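Local coordinates for Lmo0488 protein (Listeria monocytogenes serovar 1/2a, PDB 5TED) that binds shikimate through this effector-binding domain of the LysR-type regulator QuiR, which activates transcription of protocatechuate biosynthesis genes in response, at residues T26-E29 with S30-D33; A195-D198 with F199-Y203. One frame throughout, in Å; residues are numbered along the deposited sequence.

Interaction 1 of 2, residues T26-E29 with S30-D33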
loop_
_atom_site.group_PDB
_atom_site.type_symbol
_atom_site.label_atom_id
_atom_site.label_comp_id
_atom_site.label_asym_id
_atom_site.label_seq_id
_atom_site.Cartn_x
_atom_site.Cartn_y
_atom_site.Cartn_z
ATOM N N THR A 26 18.723 -6.950 13.747
ATOM C CA THR A 26 19.651 -5.848 13.981
ATOM C C THR A 26 20.074 -5.720 15.435
ATOM O O THR A 26 20.961 -4.904 15.736
ATOM C CB THR A 26 19.024 -4.532 13.488
ATOM O OG1 THR A 26 18.698 -4.666 12.096
ATOM C CG2 THR A 26 20.013 -3.361 13.629
ATOM N N LYS A 27 19.468 -6.489 16.346
ATOM C CA LYS A 27 19.937 -6.479 17.726
ATOM C C LYS A 27 21.325 -7.081 17.841
ATOM O O LYS A 27 22.085 -6.711 18.744
ATOM C CB LYS A 27 19.006 -7.301 18.617
ATOM C CG LYS A 27 17.615 -6.791 18.744
ATOM C CD LYS A 27 16.675 -7.894 19.195
ATOM C CE LYS A 27 16.886 -8.282 20.635
ATOM N NZ LYS A 27 15.884 -9.321 21.015
ATOM N N VAL A 28 21.679 -7.985 16.927
ATOM C CA VAL A 28 22.984 -8.646 16.964
ATOM C C VAL A 28 24.090 -7.669 16.595
ATOM O O VAL A 28 23.993 -6.939 15.599
ATOM C CB VAL A 28 22.998 -9.870 16.034
ATOM C CG1 VAL A 28 24.299 -10.625 16.173
ATOM C CG2 VAL A 28 21.821 -10.781 16.334
ATOM N N GLU A 29 25.169 -7.673 17.388
ATOM C CA GLU A 29 26.246 -6.708 17.184
ATOM C C GLU A 29 26.814 -6.788 15.770
ATOM O O GLU A 29 27.073 -5.757 15.143
ATOM C CB GLU A 29 27.357 -6.938 18.212
ATOM C CG GLU A 29 28.547 -6.006 18.054
ATOM C CD GLU A 29 28.186 -4.566 18.365
ATOM O OE1 GLU A 29 27.265 -4.354 19.186
ATOM O OE2 GLU A 29 28.804 -3.646 17.781
ATOM N N SER A 30 27.025 -8.004 15.254
ATOM C CA SER A 30 27.622 -8.196 13.929
ATOM C C SER A 30 26.678 -7.831 12.785
ATOM O O SER A 30 27.072 -7.948 11.618
ATOM C CB SER A 30 28.100 -9.641 13.768
ATOM O OG SER A 30 27.019 -10.548 13.683
ATOM N N HIS A 31 25.444 -7.434 13.084
ATOM C CA HIS A 31 24.493 -6.990 12.078
ATOM C C HIS A 31 24.218 -5.488 12.105
ATOM O O HIS A 31 23.511 -4.989 11.221
ATOM C CB HIS A 31 23.172 -7.739 12.264
ATOM C CG HIS A 31 23.296 -9.226 12.148
ATOM N ND1 HIS A 31 22.358 -10.093 12.669
ATOM C CD2 HIS A 31 24.235 -9.999 11.551
ATOM C CE1 HIS A 31 22.718 -11.337 12.404
ATOM N NE2 HIS A 31 23.854 -11.308 11.729
ATOM N N LYS A 32 24.752 -4.757 13.087
ATOM C CA LYS A 32 24.423 -3.341 13.233
ATOM C C LYS A 32 24.767 -2.535 11.983
ATOM O O LYS A 32 24.098 -1.542 11.688
ATOM C CB LYS A 32 25.156 -2.746 14.429
ATOM C CG LYS A 32 24.872 -3.431 15.743
ATOM C CD LYS A 32 23.625 -2.896 16.377
ATOM C CE LYS A 32 23.360 -3.603 17.697
ATOM N NZ LYS A 32 22.010 -3.290 18.175
ATOM N N ASP A 33 25.835 -2.898 11.279
ATOM C CA ASP A 33 26.307 -2.100 10.156
ATOM C C ASP A 33 25.656 -2.481 8.830
ATOM O O ASP A 33 25.956 -1.852 7.813
ATOM C CB ASP A 33 27.824 -2.224 10.021
ATOM C CG ASP A 33 28.559 -1.639 11.206
ATOM O OD1 ASP A 33 27.952 -0.835 11.944
ATOM O OD2 ASP A 33 29.748 -1.981 11.382
HETATM O O HOH W 1 20.587 -4.968 10.531
#
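Val28 and His31 pack side by side where the chain turns. CG1 of Val28 sits over one face of the imidazole, 4.2 Å from the ring centroid and shifted toward the rim, a CH-pi contact, while CB of Val28 comes to 3.4 Å from ND1 of His31. The ring reaches this place because its CG lies beside its own backbone N (chi1 -59°), which lays it along the valine. ND1 is hydrogen-bonded to the backbone O of Phe25, and the ring also stacks on that of Phe25, so its rotation is set from several sides. Thr26, close by, packs on Tyr149 of the second subunit; its OG1 is bonded to Val22 O, and a water bridges it to His31 O. In the backbone, the bond from His31 N to Val28 O is 2.9 Å long; the next, from Lys32 N to Glu29 O, is longer at 3.3 Å but straight, 168° at the hydrogen. Two successive bonds of this i to i+3 kind give the tight turns that lead from helix 17-26 of the LysR effector-binding domain toward strand 35-41. Lys32 bends at chi2 (-85°) and folds its chain back toward the carbonyls of Thr26 and Lys27. Its NZ meets a lone pair of Thr26 O, in the carbonyl plane, at 3.1 Å, and adds a weak bond to Lys27 O. The solvent side is looser: the carboxylate of Glu29 stops 5.5 Å short, OE1 to Lys32 NZ, and OG of exposed Ser30 lies 3.7 Å from Val28 CG1.

Interaction 2 of 2, residues A195-D198 with F199-Y203; sequences AFKD and FALRY
Lys197 and Leu201, one turn apart, run side by side in the same direction, with CG of the lysine 4.2 Å from CD1 of the leucine. The lysine chain is fully extended from a CG anti to the backbone N (chi1 180°), which carries NZ beyond the leucine to a salt bridge with Glu70 and a hydrogen bond with Ser183. Phe196 and Phe199 are set differently: CD2 of Phe199 approaches the Phe196 ring obliquely, 4.4 Å from its CD1, and the methyl of Ala200 comes obliquely to the same ring at CE2. The carbonyl O of Phe196 in turn lies near the plane of the Phe199 ring, at its edge. All of them project from one regular alpha-helix, the C-terminal helix 191-208 of a periplasmic-binding-protein-like domain, and the bond from Ala200 N to Phe196 O, 2.8 Å, is one of four successive i to i+4 links. The aromatic side of the helix faces the chain's N-terminal region: Phe196 meets Phe25 and Phe36 edge-to-face and touches strand 4-10, while Phe199 leans on helix 17-26. Toward solvent, Arg202 bends at chi3 (-45°) and folds back: Asp198 O lies 3.6 Å above the plane of its guanidinium, offset toward the rim, and NH1 is 3.7 Å from Asp198 CB. The Asp198 carboxylate instead forms a salt bridge with Lys194; OD2 remains 5.1 Å from Arg202 NH1.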
loop_
_atom_site.group_PDB
_atom_site.type_symbol
_atom_site.label_atom_id
_atom_site.label_comp_id
_atom_site.label_asym_id
_atom_site.label_seq_id
_atom_site.Cartn_x
_atom_site.Cartn_y
_atom_site.Cartn_z
ATOM N N ALA A 195 23.209 -14.025 5.920
ATOM C CA ALA A 195 22.928 -13.960 7.344
ATOM C C ALA A 195 21.460 -13.649 7.578
ATOM O O ALA A 195 20.818 -14.271 8.430
ATOM C CB ALA A 195 23.821 -12.920 8.024
ATOM N N PHE A 196 20.898 -12.720 6.798
ATOM C CA PHE A 196 19.493 -12.390 6.981
ATOM C C PHE A 196 18.571 -13.525 6.547
ATOM O O PHE A 196 17.562 -13.794 7.211
ATOM C CB PHE A 196 19.133 -11.119 6.227
ATOM C CG PHE A 196 17.714 -10.696 6.455
ATOM C CD1 PHE A 196 17.353 -10.090 7.651
ATOM C CD2 PHE A 196 16.739 -10.924 5.488
ATOM C CE1 PHE A 196 16.046 -9.701 7.890
ATOM C CE2 PHE A 196 15.424 -10.534 5.709
ATOM C CZ PHE A 196 15.074 -9.932 6.918
ATOM N N LYS A 197 18.872 -14.170 5.417
ATOM C CA LYS A 197 18.060 -15.300 4.977
ATOM C C LYS A 197 18.000 -16.378 6.052
ATOM O O LYS A 197 16.912 -16.827 6.434
ATOM C CB LYS A 197 18.611 -15.875 3.673
ATOM C CG LYS A 197 17.825 -17.073 3.124
ATOM C CD LYS A 197 18.553 -17.693 1.919
ATOM C CE LYS A 197 17.776 -18.866 1.337
ATOM N NZ LYS A 197 18.479 -19.392 0.130
ATOM N N ASP A 198 19.164 -16.815 6.545
ATOM C CA ASP A 198 19.185 -17.855 7.570
ATOM C C ASP A 198 18.452 -17.410 8.832
ATOM O O ASP A 198 17.682 -18.182 9.424
ATOM C CB ASP A 198 20.628 -18.232 7.914
ATOM C CG ASP A 198 21.347 -18.932 6.770
ATOM O OD1 ASP A 198 20.681 -19.362 5.802
ATOM O OD2 ASP A 198 22.586 -19.074 6.858
ATOM N N PHE A 199 18.689 -16.174 9.266
ATOM C CA PHE A 199 17.991 -15.662 10.437
ATOM C C PHE A 199 16.483 -15.707 10.248
ATOM O O PHE A 199 15.741 -16.167 11.133
ATOM C CB PHE A 199 18.436 -14.234 10.744
ATOM C CG PHE A 199 17.476 -13.507 11.625
ATOM C CD1 PHE A 199 17.557 -13.625 12.993
ATOM C CD2 PHE A 199 16.496 -12.703 11.075
ATOM C CE1 PHE A 199 16.650 -12.969 13.809
ATOM C CE2 PHE A 199 15.597 -12.039 11.878
ATOM C CZ PHE A 199 15.676 -12.170 13.247
ATOM N N ALA A 200 16.005 -15.211 9.101
ATOM C CA ALA A 200 14.567 -15.103 8.882
ATOM C C ALA A 200 13.901 -16.467 8.812
ATOM O O ALA A 200 12.811 -16.653 9.360
ATOM C CB ALA A 200 14.293 -14.322 7.602
ATOM N N LEU A 201 14.532 -17.437 8.149
ATOM C CA LEU A 201 13.925 -18.767 8.080
ATOM C C LEU A 201 13.841 -19.417 9.459
ATOM O O LEU A 201 12.827 -20.054 9.804
ATOM C CB LEU A 201 14.722 -19.642 7.112
ATOM C CG LEU A 201 14.519 -19.241 5.642
ATOM C CD1 LEU A 201 15.380 -20.072 4.707
ATOM C CD2 LEU A 201 13.046 -19.367 5.265
ATOM N N ARG A 202 14.911 -19.293 10.252
ATOM C CA ARG A 202 14.893 -19.804 11.621
ATOM C C ARG A 202 13.800 -19.132 12.437
ATOM O O ARG A 202 13.074 -19.792 13.191
ATOM C CB ARG A 202 16.250 -19.588 12.293
ATOM C CG ARG A 202 17.351 -20.585 11.934
ATOM C CD ARG A 202 18.545 -20.490 12.923
ATOM N NE ARG A 202 18.959 -19.110 13.203
ATOM C CZ ARG A 202 19.916 -18.457 12.540
ATOM N NH1 ARG A 202 20.577 -19.059 11.550
ATOM N NH2 ARG A 202 20.218 -17.198 12.861
ATOM N N TYR A 203 13.696 -17.805 12.320
ATOM C CA TYR A 203 12.703 -17.043 13.075
ATOM C C TYR A 203 11.283 -17.449 12.685
ATOM O O TYR A 203 10.422 -17.655 13.549
ATOM C CB TYR A 203 12.909 -15.545 12.819
ATOM C CG TYR A 203 12.213 -14.664 13.841
ATOM C CD1 TYR A 203 10.888 -14.263 13.665
ATOM C CD2 TYR A 203 12.877 -14.266 15.000
ATOM C CE1 TYR A 203 10.251 -13.475 14.606
ATOM C CE2 TYR A 203 12.258 -13.475 15.947
ATOM C CZ TYR A 203 10.940 -13.082 15.751
ATOM O OH TYR A 203 10.307 -12.298 16.716
#

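Reading from the N terminus, strand 4-10 and helix 17-26 come first, and residues 26-33 then form the turns that lead to strand 35-41, which pairs in parallel with strand 4-10; interaction 1 closes this short connection. The chain, which has already given the shikimate pocket Ile10 to Thr12, next supplies its remaining residues, from Ala42 to Arg177, before interaction 2 forms within the C-terminal helix 191-208. The two are therefore in series, neither nested nor crossing, and their centres lie 14 Å apart. They meet in space where His31 NE2 packs 4.0 Å from Ala195 CB. Phe25 of helix 17-26 touches both contacts, so the C-terminal helix lies against the first beta-alpha-beta crossover unit.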